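Local coordinates for protein alginate lyase (Aplysia kurodai, PDB 5GMT) that cleaves alginate, with specificity for polymannuronate, by beta-elimination at its glycosidic bonds, as a family 14 polysaccharide lyase, at residues 17-22 and 33-38; 68-73 and 249-254; 77-82 and 242-247; 90-95 and 273-278; 208-213 and 229-234. All coordinates share one frame; numbering follows the deposited sequence.

Interaction 1. Residues 17-22 and 33-38; sequences WSLSSV and GHFKPI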
# COMPACT_ATOMS: atom_id res chain seq x y z
N TRP A 17 4.00 -13.79 -8.56
CA TRP A 17 2.54 -13.76 -8.48
C TRP A 17 1.98 -12.60 -9.30
O TRP A 17 2.59 -11.54 -9.37
CB TRP A 17 2.09 -13.65 -7.01
CG TRP A 17 0.61 -13.38 -6.81
CD1 TRP A 17 -0.40 -14.30 -6.73
CD2 TRP A 17 0.00 -12.10 -6.63
NE1 TRP A 17 -1.60 -13.67 -6.53
CE2 TRP A 17 -1.38 -12.32 -6.46
CE3 TRP A 17 0.48 -10.79 -6.61
CZ2 TRP A 17 -2.28 -11.27 -6.27
CZ3 TRP A 17 -0.41 -9.76 -6.42
CH2 TRP A 17 -1.78 -10.01 -6.25
N SER A 18 0.84 -12.82 -9.93
CA SER A 18 0.13 -11.73 -10.59
C SER A 18 -1.37 -11.95 -10.51
O SER A 18 -1.83 -13.07 -10.27
CB SER A 18 0.57 -11.59 -12.06
OG SER A 18 0.13 -12.71 -12.82
N LEU A 19 -2.12 -10.87 -10.70
CA LEU A 19 -3.57 -10.95 -10.75
C LEU A 19 -4.07 -9.89 -11.73
O LEU A 19 -4.07 -8.70 -11.43
CB LEU A 19 -4.18 -10.76 -9.35
CG LEU A 19 -5.68 -11.00 -9.16
CD1 LEU A 19 -5.97 -11.47 -7.74
CD2 LEU A 19 -6.52 -9.76 -9.50
N SER A 20 -4.47 -10.33 -12.92
CA SER A 20 -4.84 -9.42 -13.99
C SER A 20 -6.21 -8.82 -13.75
O SER A 20 -6.40 -7.61 -13.91
CB SER A 20 -4.85 -10.14 -15.35
OG SER A 20 -3.61 -10.80 -15.56
N SER A 21 -7.14 -9.68 -13.36
CA SER A 21 -8.55 -9.31 -13.28
C SER A 21 -9.21 -10.12 -12.19
O SER A 21 -8.65 -11.09 -11.70
CB SER A 21 -9.24 -9.56 -14.62
OG SER A 21 -9.18 -10.94 -14.94
N VAL A 22 -10.42 -9.73 -11.81
CA VAL A 22 -11.18 -10.51 -10.85
C VAL A 22 -12.44 -11.04 -11.52
O VAL A 22 -12.93 -10.45 -12.50
CB VAL A 22 -11.55 -9.68 -9.61
CG1 VAL A 22 -10.28 -9.38 -8.78
CG2 VAL A 22 -12.23 -8.39 -10.04
N GLY A 33 -10.49 -14.46 -4.66
CA GLY A 33 -9.93 -15.80 -4.66
C GLY A 33 -8.44 -15.90 -4.94
O GLY A 33 -7.70 -16.57 -4.21
N HIS A 34 -7.98 -15.22 -5.99
CA HIS A 34 -6.58 -15.34 -6.39
C HIS A 34 -5.64 -14.47 -5.56
O HIS A 34 -4.44 -14.48 -5.79
CB HIS A 34 -6.40 -15.03 -7.87
CG HIS A 34 -5.05 -15.41 -8.41
ND1 HIS A 34 -4.55 -16.69 -8.35
CD2 HIS A 34 -4.09 -14.66 -9.01
CE1 HIS A 34 -3.35 -16.72 -8.89
NE2 HIS A 34 -3.04 -15.50 -9.29
N PHE A 35 -6.16 -13.73 -4.57
CA PHE A 35 -5.30 -13.04 -3.62
C PHE A 35 -4.91 -13.98 -2.47
O PHE A 35 -4.05 -13.65 -1.66
CB PHE A 35 -5.98 -11.80 -3.01
CG PHE A 35 -6.23 -10.68 -3.98
CD1 PHE A 35 -5.21 -9.80 -4.33
CD2 PHE A 35 -7.50 -10.47 -4.50
CE1 PHE A 35 -5.45 -8.74 -5.20
CE2 PHE A 35 -7.75 -9.42 -5.38
CZ PHE A 35 -6.73 -8.55 -5.73
N LYS A 36 -5.57 -15.13 -2.41
CA LYS A 36 -5.50 -15.97 -1.21
C LYS A 36 -4.18 -16.74 -1.13
O LYS A 36 -3.56 -17.03 -2.15
CB LYS A 36 -6.70 -16.92 -1.17
CG LYS A 36 -8.03 -16.24 -0.86
CD LYS A 36 -9.20 -17.21 -0.98
CE LYS A 36 -10.53 -16.52 -0.70
NZ LYS A 36 -11.70 -17.41 -1.01
N PRO A 37 -3.73 -17.06 0.09
CA PRO A 37 -4.41 -16.82 1.38
C PRO A 37 -4.43 -15.34 1.77
O PRO A 37 -3.44 -14.62 1.55
CB PRO A 37 -3.59 -17.64 2.37
CG PRO A 37 -2.24 -17.71 1.75
CD PRO A 37 -2.46 -17.78 0.27
N ILE A 38 -5.55 -14.91 2.33
CA ILE A 38 -5.66 -13.56 2.84
C ILE A 38 -5.92 -13.60 4.33
O ILE A 38 -6.39 -14.61 4.87
CB ILE A 38 -6.75 -12.74 2.10
CG1 ILE A 38 -8.15 -13.26 2.43
CG2 ILE A 38 -6.50 -12.72 0.57
CD1 ILE A 38 -9.24 -12.48 1.73
O HOH W 1 -0.11 -15.72 -9.97
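H34, F35 and L19 have the most surface buried here, and W17 completes an aromatic cluster with the first two. L19 sends CD1 over the middle of the F35 ring, 3.5 Å from the centroid and 6° off the ring normal, a CH-pi contact. The same methyl also lies against CB of H34, so one branch of the leucine fills the angle between two consecutive side chains of the 3-10 turn. The main polar tie runs from NE1 of W17 to the backbone O of H34, 3.0 Å long with an N-H...O angle of 159°; the acceptor sits close to the indole plane, at the ring edge. CG of H34 lies anti to the backbone N (chi1 -168°), which brings the edge of the imidazole to O of S18 and a face to NE1 of W17; NE2 makes a weak, bent bond of 2.9 Å to O of S18. Water 1 links that NE2 to N of S18. The imidazole and indole planes are near parallel but slid apart. Beyond the pair, W17 and L19 pair through their backbones with strand 261-272, whose F268 meets F35 edge-to-face, while F79 of strand 76-81 also meets the F35 ring.

Interaction 2. Residues 68-73 and 249-254; sequences YSKVHD and GGSEKS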
# COMPACT_ATOMS: atom_id res chain seq x y z
N TYR A 68 -14.90 7.41 6.51
CA TYR A 68 -13.48 7.35 6.80
C TYR A 68 -13.28 6.14 7.71
O TYR A 68 -14.22 5.37 7.92
CB TYR A 68 -12.98 8.65 7.44
CG TYR A 68 -13.66 9.02 8.74
CD1 TYR A 68 -13.05 8.78 9.96
CD2 TYR A 68 -14.92 9.63 8.74
CE1 TYR A 68 -13.67 9.12 11.15
CE2 TYR A 68 -15.55 9.97 9.93
CZ TYR A 68 -14.92 9.71 11.13
OH TYR A 68 -15.53 10.06 12.31
N SER A 69 -12.08 5.98 8.26
CA SER A 69 -11.70 4.74 8.93
C SER A 69 -12.64 4.31 10.06
O SER A 69 -12.72 3.13 10.36
CB SER A 69 -10.28 4.87 9.50
OG SER A 69 -10.24 5.85 10.51
N LYS A 70 -13.34 5.26 10.67
CA LYS A 70 -14.16 4.95 11.84
C LYS A 70 -15.65 4.74 11.51
O LYS A 70 -16.41 4.31 12.37
CB LYS A 70 -14.03 6.07 12.88
CG LYS A 70 -12.61 6.26 13.39
CD LYS A 70 -12.22 5.12 14.30
CE LYS A 70 -10.73 5.14 14.62
NZ LYS A 70 -9.92 4.51 13.53
N VAL A 71 -16.05 5.02 10.27
CA VAL A 71 -17.44 4.83 9.85
C VAL A 71 -17.76 3.35 9.63
O VAL A 71 -16.97 2.63 9.03
CB VAL A 71 -17.72 5.63 8.56
CG1 VAL A 71 -19.11 5.33 8.03
CG2 VAL A 71 -17.53 7.13 8.83
N HIS A 72 -18.90 2.90 10.15
CA HIS A 72 -19.22 1.46 10.17
C HIS A 72 -19.39 0.87 8.76
O HIS A 72 -19.04 -0.29 8.53
CB HIS A 72 -20.48 1.23 11.01
CG HIS A 72 -20.80 -0.21 11.29
ND1 HIS A 72 -21.44 -1.03 10.39
CD2 HIS A 72 -20.60 -0.96 12.40
CE1 HIS A 72 -21.60 -2.23 10.92
NE2 HIS A 72 -21.11 -2.21 12.14
N ASP A 73 -19.91 1.67 7.83
CA ASP A 73 -20.36 1.15 6.53
C ASP A 73 -19.69 1.82 5.34
O ASP A 73 -19.44 3.03 5.36
CB ASP A 73 -21.88 1.32 6.40
CG ASP A 73 -22.63 0.65 7.52
OD1 ASP A 73 -22.40 -0.55 7.76
OD2 ASP A 73 -23.41 1.36 8.20
N GLY A 249 -8.75 8.62 5.46
CA GLY A 249 -8.33 8.86 6.83
C GLY A 249 -7.00 8.23 7.19
O GLY A 249 -6.41 7.52 6.37
N GLY A 250 -6.50 8.50 8.40
CA GLY A 250 -7.13 9.42 9.33
C GLY A 250 -8.21 8.81 10.19
O GLY A 250 -8.88 7.86 9.78
N SER A 251 -8.41 9.37 11.37
CA SER A 251 -9.27 8.75 12.37
C SER A 251 -10.36 9.67 12.88
O SER A 251 -10.98 9.40 13.91
CB SER A 251 -8.43 8.26 13.55
OG SER A 251 -7.36 7.45 13.11
N GLU A 252 -10.61 10.76 12.16
CA GLU A 252 -11.63 11.71 12.57
C GLU A 252 -12.37 12.27 11.35
O GLU A 252 -11.89 12.15 10.23
CB GLU A 252 -11.01 12.83 13.40
CG GLU A 252 -9.83 13.53 12.75
CD GLU A 252 -9.26 14.65 13.63
OE1 GLU A 252 -8.41 14.36 14.49
OE2 GLU A 252 -9.69 15.82 13.45
N LYS A 253 -13.53 12.88 11.59
CA LYS A 253 -14.46 13.29 10.53
C LYS A 253 -13.83 14.25 9.51
O LYS A 253 -14.23 14.26 8.35
CB LYS A 253 -15.72 13.92 11.16
CG LYS A 253 -16.49 14.99 10.35
CD LYS A 253 -16.99 14.54 8.96
CE LYS A 253 -17.38 15.73 8.08
NZ LYS A 253 -18.32 16.65 8.77
N SER A 254 -12.84 15.03 9.92
CA SER A 254 -12.17 15.94 8.99
C SER A 254 -11.68 15.22 7.71
O SER A 254 -11.52 15.84 6.67
CB SER A 254 -10.99 16.62 9.67
OG SER A 254 -10.07 15.66 10.16
O HOH W 2 -7.05 5.00 14.81
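Y68 lays one face of its ring against the backbone of E252 and K253, a loop-to-loop contact at the surface in which 68-71 forms a type I beta turn. CE1 of Y68 is 3.4 Å from C of E252, and CA of K253 stands 4.0 Å from the ring centroid, 30° off the normal, as a CH-pi contact. Without the ring, as with an alanine here, the 252-253 backbone would probably lose the surface it packs on and be freer to shift. Beside the ring, OG of S69 donates to O of G250 over 2.5 Å, in the carbonyl plane and on a lone pair. Its chi1 of 65° places OG between the backbone N and the carbonyl carbon, directed at that acceptor. CG of K70 touches O of S251.

Behind these groups, V71 N bonds to O of Y68 and closes the turn that presents S69 and K70. Across from it, the peptide before G250 is cis, and the backbone of G249 pairs with G109, while its O accepts from NZ of K111. At the backbone angles of G249 a CB would be jammed against the carbonyl O of the preceding residue, which favours glycine there. At the outer edge of the contact, NZ of K70 reaches OG of S69 in a weak bond, and water 2 joins that NZ, at 3.2 Å, to OG of S251.

Interaction 3. Residues 77-82 and 242-247; sequences AGFYSR and MFFSTF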
# COMPACT_ATOMS: atom_id res chain seq x y z
N ALA A 77 -11.83 -1.01 2.06
CA ALA A 77 -11.56 -2.43 2.33
C ALA A 77 -10.09 -2.70 2.62
O ALA A 77 -9.22 -1.87 2.34
CB ALA A 77 -12.02 -3.26 1.15
N GLY A 78 -9.82 -3.87 3.18
CA GLY A 78 -8.45 -4.20 3.55
C GLY A 78 -8.26 -5.69 3.70
O GLY A 78 -9.19 -6.41 4.08
N PHE A 79 -7.05 -6.14 3.37
CA PHE A 79 -6.65 -7.53 3.65
C PHE A 79 -5.16 -7.66 3.42
O PHE A 79 -4.60 -6.94 2.61
CB PHE A 79 -7.42 -8.55 2.78
CG PHE A 79 -7.30 -8.33 1.29
CD1 PHE A 79 -6.22 -8.85 0.58
CD2 PHE A 79 -8.27 -7.61 0.59
CE1 PHE A 79 -6.10 -8.65 -0.80
CE2 PHE A 79 -8.17 -7.41 -0.79
CZ PHE A 79 -7.08 -7.93 -1.48
N TYR A 80 -4.52 -8.58 4.13
CA TYR A 80 -3.16 -8.93 3.79
C TYR A 80 -3.19 -10.15 2.87
O TYR A 80 -3.95 -11.08 3.10
CB TYR A 80 -2.33 -9.25 5.03
CG TYR A 80 -2.07 -8.09 5.97
CD1 TYR A 80 -0.89 -7.37 5.90
CD2 TYR A 80 -2.98 -7.77 6.97
CE1 TYR A 80 -0.62 -6.33 6.79
CE2 TYR A 80 -2.73 -6.73 7.87
CZ TYR A 80 -1.53 -6.02 7.77
OH TYR A 80 -1.25 -4.98 8.64
N SER A 81 -2.36 -10.12 1.83
CA SER A 81 -2.28 -11.20 0.85
C SER A 81 -0.88 -11.80 0.83
O SER A 81 0.10 -11.08 0.65
CB SER A 81 -2.66 -10.66 -0.53
OG SER A 81 -2.34 -11.57 -1.57
N ARG A 82 -0.79 -13.12 1.02
CA ARG A 82 0.49 -13.81 0.98
C ARG A 82 0.44 -14.99 0.01
O ARG A 82 0.30 -16.14 0.43
CB ARG A 82 0.89 -14.29 2.38
CG ARG A 82 1.08 -13.17 3.38
CD ARG A 82 1.36 -13.73 4.77
NE ARG A 82 2.57 -14.55 4.80
CZ ARG A 82 3.10 -15.03 5.92
NH1 ARG A 82 2.53 -14.75 7.09
NH2 ARG A 82 4.20 -15.76 5.88
N MET A 242 1.51 -8.38 -0.05
CA MET A 242 0.80 -7.12 -0.24
C MET A 242 -0.18 -6.84 0.88
O MET A 242 -1.00 -7.70 1.23
CB MET A 242 0.04 -7.10 -1.57
CG MET A 242 -0.75 -5.80 -1.78
SD MET A 242 -1.77 -5.75 -3.27
CE MET A 242 -2.82 -7.17 -3.01
N PHE A 243 -0.10 -5.63 1.43
CA PHE A 243 -1.07 -5.12 2.40
C PHE A 243 -2.08 -4.32 1.59
O PHE A 243 -1.83 -3.16 1.29
CB PHE A 243 -0.34 -4.31 3.49
CG PHE A 243 -1.22 -3.75 4.58
CD1 PHE A 243 -2.53 -4.14 4.74
CD2 PHE A 243 -0.65 -2.93 5.56
CE1 PHE A 243 -3.31 -3.62 5.78
CE2 PHE A 243 -1.41 -2.43 6.62
CZ PHE A 243 -2.73 -2.77 6.73
N PHE A 244 -3.17 -4.96 1.18
CA PHE A 244 -4.23 -4.23 0.48
C PHE A 244 -4.98 -3.43 1.51
O PHE A 244 -5.53 -3.99 2.46
CB PHE A 244 -5.18 -5.15 -0.30
CG PHE A 244 -6.16 -4.39 -1.16
CD1 PHE A 244 -5.86 -4.10 -2.49
CD2 PHE A 244 -7.37 -3.94 -0.64
CE1 PHE A 244 -6.76 -3.39 -3.29
CE2 PHE A 244 -8.27 -3.23 -1.44
CZ PHE A 244 -7.96 -2.96 -2.76
N SER A 245 -5.02 -2.12 1.33
CA SER A 245 -5.58 -1.24 2.34
C SER A 245 -6.04 0.03 1.65
O SER A 245 -5.24 0.70 1.02
CB SER A 245 -4.52 -0.92 3.40
OG SER A 245 -5.04 -0.13 4.45
N THR A 246 -7.33 0.36 1.73
CA THR A 246 -7.79 1.62 1.15
C THR A 246 -9.08 2.08 1.83
O THR A 246 -10.05 1.32 1.99
CB THR A 246 -7.96 1.49 -0.41
OG1 THR A 246 -8.13 2.79 -0.99
CG2 THR A 246 -9.14 0.58 -0.78
N PHE A 247 -9.04 3.34 2.25
CA PHE A 247 -10.11 4.00 2.98
C PHE A 247 -9.64 5.43 3.17
O PHE A 247 -8.44 5.71 3.06
CB PHE A 247 -10.38 3.33 4.33
CG PHE A 247 -9.16 3.20 5.20
CD1 PHE A 247 -8.41 2.03 5.20
CD2 PHE A 247 -8.78 4.24 6.03
CE1 PHE A 247 -7.29 1.91 6.01
CE2 PHE A 247 -7.67 4.13 6.84
CZ PHE A 247 -6.92 2.96 6.84
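Y80 and F243 face each other as an offset stack, their centroids 4.0 Å apart and planes at 14°. OH of Y80 overhangs the F243 ring, 3.3 Å from CE2, and CB of S245 covers the opposite face. Cutting F243 back to an alanine would probably open a gap between Y80 and S245 and leave the tyrosine ring without its stacking partner.

CB of F244 stands over the centre of the F79 ring, 3.6 Å from the centroid, as a CH-pi contact; the two rings are near parallel yet barely overlap. CG of F79 sits between the backbone N and the carbonyl carbon (chi1 57°), which puts its ring under that CB.

Backbone bonds join A77 with T246, F79 with F244 and S81 with M242 in both directions, the F244 N to F79 O bond being weak. Between them, G78 with S245 and Y80 with F243 are non-hydrogen-bonded pairs. The strand segments run at 174°, an antiparallel ladder inside one of the two large sheets, as in the jelly-roll beta-sandwich of the concanavalin clan.

Interaction 4. Residues 90-95 and 273-278; sequences VDAMIL and PSHAVV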
# COMPACT_ATOMS: atom_id res chain seq x y z
N VAL A 90 12.38 -13.73 1.62
CA VAL A 90 12.51 -12.72 0.56
C VAL A 90 12.85 -11.34 1.11
O VAL A 90 12.12 -10.80 1.94
CB VAL A 90 11.21 -12.61 -0.27
CG1 VAL A 90 11.33 -11.48 -1.30
CG2 VAL A 90 10.93 -13.93 -0.96
N ASP A 91 13.96 -10.77 0.64
CA ASP A 91 14.45 -9.49 1.16
C ASP A 91 14.26 -8.33 0.19
O ASP A 91 14.47 -7.16 0.55
CB ASP A 91 15.93 -9.62 1.53
CG ASP A 91 16.15 -10.59 2.67
OD1 ASP A 91 15.24 -10.73 3.51
OD2 ASP A 91 17.23 -11.22 2.71
N ALA A 92 13.88 -8.66 -1.04
CA ALA A 92 13.56 -7.63 -2.03
C ALA A 92 12.31 -8.02 -2.82
O ALA A 92 12.15 -9.16 -3.24
CB ALA A 92 14.74 -7.38 -2.96
N MET A 93 11.43 -7.04 -3.02
CA MET A 93 10.16 -7.32 -3.66
C MET A 93 9.71 -6.09 -4.42
O MET A 93 9.94 -4.96 -3.98
CB MET A 93 9.14 -7.72 -2.59
CG MET A 93 8.03 -8.63 -3.02
SD MET A 93 6.98 -9.02 -1.61
CE MET A 93 7.72 -10.54 -1.04
N ILE A 94 9.07 -6.30 -5.57
CA ILE A 94 8.44 -5.21 -6.31
C ILE A 94 6.94 -5.48 -6.40
O ILE A 94 6.53 -6.54 -6.86
CB ILE A 94 9.01 -5.06 -7.74
CG1 ILE A 94 10.51 -4.76 -7.71
CG2 ILE A 94 8.27 -3.96 -8.50
CD1 ILE A 94 11.13 -4.69 -9.11
N LEU A 95 6.13 -4.53 -5.96
CA LEU A 95 4.69 -4.62 -6.14
C LEU A 95 4.27 -3.68 -7.25
O LEU A 95 4.66 -2.52 -7.24
CB LEU A 95 3.95 -4.24 -4.85
CG LEU A 95 2.43 -4.12 -4.95
CD1 LEU A 95 1.82 -5.48 -5.24
CD2 LEU A 95 1.84 -3.53 -3.66
N PRO A 273 13.29 -9.13 -7.27
CA PRO A 273 14.61 -8.86 -7.85
C PRO A 273 15.71 -9.28 -6.89
O PRO A 273 15.43 -9.59 -5.73
CB PRO A 273 14.61 -7.34 -8.02
CG PRO A 273 13.76 -6.86 -6.85
CD PRO A 273 12.70 -7.93 -6.65
N SER A 274 16.95 -9.29 -7.36
CA SER A 274 18.08 -9.55 -6.49
C SER A 274 18.17 -8.47 -5.42
O SER A 274 18.09 -7.28 -5.72
CB SER A 274 19.38 -9.60 -7.29
OG SER A 274 19.37 -10.68 -8.21
N HIS A 275 18.35 -8.90 -4.18
CA HIS A 275 18.50 -7.97 -3.05
C HIS A 275 19.73 -7.09 -3.23
O HIS A 275 20.82 -7.57 -3.47
CB HIS A 275 18.58 -8.76 -1.74
CG HIS A 275 18.44 -7.91 -0.52
ND1 HIS A 275 19.13 -8.16 0.65
CD2 HIS A 275 17.68 -6.81 -0.28
CE1 HIS A 275 18.80 -7.26 1.55
NE2 HIS A 275 17.92 -6.43 1.02
N ALA A 276 19.54 -5.77 -3.13
CA ALA A 276 20.65 -4.83 -3.25
C ALA A 276 20.44 -3.66 -2.30
O ALA A 276 19.62 -2.79 -2.55
CB ALA A 276 20.78 -4.33 -4.68
N VAL A 277 21.18 -3.64 -1.20
CA VAL A 277 21.02 -2.55 -0.24
C VAL A 277 21.83 -1.34 -0.67
O VAL A 277 22.73 -1.44 -1.51
CB VAL A 277 21.44 -2.99 1.17
CG1 VAL A 277 20.55 -4.14 1.65
CG2 VAL A 277 22.90 -3.39 1.19
N VAL A 278 21.50 -0.19 -0.09
CA VAL A 278 22.22 1.05 -0.39
C VAL A 278 22.61 1.73 0.90
O VAL A 278 21.75 2.21 1.65
CB VAL A 278 21.37 2.00 -1.25
CG1 VAL A 278 22.10 3.33 -1.43
CG2 VAL A 278 21.09 1.37 -2.59
O HOH W 3 19.23 -11.06 1.15
O HOH W 4 14.18 -10.87 -3.67
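The backbones come nearest at A92 and H275, whose CA atoms are 5.1 Å apart, where strand 92-102 begins and an irregular C-terminal run passes it. H275 lays a ring face over D91: CB of the aspartate is 3.5 Å from the imidazole centroid and 5° off its normal, a CH-pi contact over the centre. Having CG of H275 anti to its backbone N (chi1 -168°) puts the ring face over that CB. The carboxylate plane lies 56° from the imidazole plane, and water 3 bridges the polar ends, donating to OD2 of D91 over 2.5 Å and lying 2.9 Å from ND1 of H275. Elsewhere, OD1 of D91 bonds to ND1 of H238 and NE2 of H275 to O of I200.

Further along, CG of P273 touches CB of A92 and CG1 of I94, each at 4.0 Å. Water 4 donates to both O of A92 and O of P273, at 2.7 Å each, and so bridges the two backbones through their carbonyls. Past the end of strand 261-272, its direct pairing with strand 92-102 gives way to side-chain packing and water bridges, at the start of strand 92-102 in one sheet of a concanavalin-clan beta-sandwich.

Interaction 5. Residues 208-213 and 229-234; sequences GWVKIC and LRMRNT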
# COMPACT_ATOMS: atom_id res chain seq x y z
N GLY A 208 18.25 -0.02 3.97
CA GLY A 208 17.10 -0.46 3.20
C GLY A 208 16.60 0.71 2.35
O GLY A 208 16.98 1.85 2.61
N TRP A 209 15.76 0.43 1.36
CA TRP A 209 15.18 1.51 0.58
C TRP A 209 13.86 1.15 -0.07
O TRP A 209 13.52 -0.03 -0.23
CB TRP A 209 16.16 1.99 -0.50
CG TRP A 209 16.73 0.92 -1.40
CD1 TRP A 209 17.80 0.12 -1.14
CD2 TRP A 209 16.28 0.57 -2.72
NE1 TRP A 209 18.04 -0.72 -2.21
CE2 TRP A 209 17.12 -0.45 -3.20
CE3 TRP A 209 15.25 1.03 -3.55
CZ2 TRP A 209 16.96 -1.03 -4.46
CZ3 TRP A 209 15.08 0.45 -4.80
CH2 TRP A 209 15.93 -0.56 -5.24
N VAL A 210 13.10 2.18 -0.43
CA VAL A 210 11.85 2.02 -1.14
C VAL A 210 11.81 3.00 -2.32
O VAL A 210 12.04 4.20 -2.15
CB VAL A 210 10.63 2.27 -0.23
CG1 VAL A 210 9.33 2.05 -0.99
CG2 VAL A 210 10.68 1.37 1.02
N LYS A 211 11.55 2.48 -3.50
CA LYS A 211 11.40 3.33 -4.68
C LYS A 211 9.99 3.19 -5.21
O LYS A 211 9.54 2.09 -5.52
CB LYS A 211 12.42 2.95 -5.77
CG LYS A 211 12.31 3.79 -7.04
CD LYS A 211 13.24 3.30 -8.15
CE LYS A 211 13.10 4.19 -9.38
NZ LYS A 211 13.95 3.75 -10.51
N ILE A 212 9.27 4.31 -5.27
CA ILE A 212 7.92 4.31 -5.77
C ILE A 212 7.86 5.10 -7.06
O ILE A 212 8.36 6.22 -7.13
CB ILE A 212 6.95 4.93 -4.74
CG1 ILE A 212 6.86 4.03 -3.49
CG2 ILE A 212 5.58 5.18 -5.37
CD1 ILE A 212 6.06 4.66 -2.37
N CYS A 213 7.27 4.51 -8.10
CA CYS A 213 7.05 5.24 -9.34
C CYS A 213 5.56 5.25 -9.61
O CYS A 213 4.89 4.23 -9.43
CB CYS A 213 7.80 4.61 -10.50
SG CYS A 213 9.59 4.70 -10.35
N LEU A 229 16.79 3.48 5.06
CA LEU A 229 15.71 3.03 5.93
C LEU A 229 16.05 1.77 6.70
O LEU A 229 16.80 0.92 6.21
CB LEU A 229 14.45 2.75 5.12
CG LEU A 229 13.85 3.92 4.35
CD1 LEU A 229 12.54 3.46 3.71
CD2 LEU A 229 13.65 5.14 5.23
N ARG A 230 15.49 1.66 7.90
CA ARG A 230 15.52 0.42 8.65
C ARG A 230 14.10 -0.16 8.71
O ARG A 230 13.18 0.53 9.16
CB ARG A 230 16.06 0.66 10.07
CG ARG A 230 15.87 -0.53 10.98
CD ARG A 230 16.66 -0.37 12.25
NE ARG A 230 18.09 -0.57 12.02
CZ ARG A 230 19.04 0.26 12.42
NH1 ARG A 230 18.74 1.36 13.09
NH2 ARG A 230 20.31 -0.02 12.17
N MET A 231 13.93 -1.39 8.24
CA MET A 231 12.64 -2.07 8.29
C MET A 231 12.61 -3.13 9.38
O MET A 231 11.55 -3.47 9.91
CB MET A 231 12.30 -2.73 6.95
CG MET A 231 11.99 -1.75 5.82
SD MET A 231 13.51 -1.10 5.11
CE MET A 231 12.91 -0.62 3.47
N ARG A 232 13.77 -3.68 9.71
CA ARG A 232 13.82 -4.80 10.64
C ARG A 232 15.06 -4.73 11.53
O ARG A 232 16.07 -4.13 11.17
CB ARG A 232 13.80 -6.11 9.86
CG ARG A 232 14.94 -6.20 8.87
CD ARG A 232 15.05 -7.55 8.20
NE ARG A 232 16.23 -7.60 7.34
CZ ARG A 232 16.73 -8.72 6.83
NH1 ARG A 232 16.18 -9.89 7.10
NH2 ARG A 232 17.81 -8.66 6.06
N ASN A 233 14.97 -5.34 12.71
CA ASN A 233 16.12 -5.41 13.62
C ASN A 233 16.58 -6.83 13.86
O ASN A 233 17.52 -7.07 14.61
CB ASN A 233 15.80 -4.75 14.96
CG ASN A 233 15.85 -3.24 14.89
OD1 ASN A 233 16.91 -2.66 14.65
ND2 ASN A 233 14.71 -2.60 15.09
N THR A 234 15.93 -7.78 13.20
CA THR A 234 16.30 -9.16 13.36
C THR A 234 16.23 -9.86 12.01
O THR A 234 15.44 -9.48 11.14
CB THR A 234 15.41 -9.88 14.40
OG1 THR A 234 15.88 -11.22 14.59
CG2 THR A 234 13.96 -9.91 13.96
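G208 and L229 form an antiparallel hydrogen-bonded pair, with G208 N to L229 O at 2.8 Å and L229 N to G208 O at 2.9 Å. The second bond is the straighter at its hydrogen, 168°, although its donor stands above the carbonyl plane. Packing is closest round G208: a CB built there would clash with SD of M231 and O of L229, so the absence of a side chain lets the methionine come in. Its bend at chi2 (80°) brings SD to G208, and CE ends 3.7 Å from N of W209. That methyl also meets CG2 of V210 at 3.9 Å, and CD1 of L229 reaches the same CG2 at 3.9 Å, the V210 and L229 side chains crossing at about a right angle.

Strands 208-216 and 222-229 are antiparallel neighbours in one sheet of this concanavalin-clan fold, with G208 and L229 at the end of their pairing; farther along, the C213-C223 disulfide links the same two strands.

The other side is looser. R230 points away from the strand, its NH1 bonded to O of N158, and from R232 on the chain makes no contact with 208-213. The W209 side chain faces away from 229-234 and stacks on H199 instead.

From the N terminus, interaction 1 closes first, a short loop between strand 14-19 and the approach to strand 38-42, before any other contact opens. Interaction 2 then opens and spans most of the chain; interactions 3 and 5 nest within it, and 5 also lies inside 3. Interaction 4 crosses both 2 and 3 and encloses 5. Interactions 1 and 3 touch through F35 O and S81 OG, so that the 33-38 segment, itself packed on strand 14-19, joins strand 76-81 of the other sheet. M242 of 3 packs on L95 of 4, again across the sheets. W209 joins 5 to the C-terminal run of 4, while 2 and 4 lie on opposite sides of the chain's centre, their centres 34 Å apart.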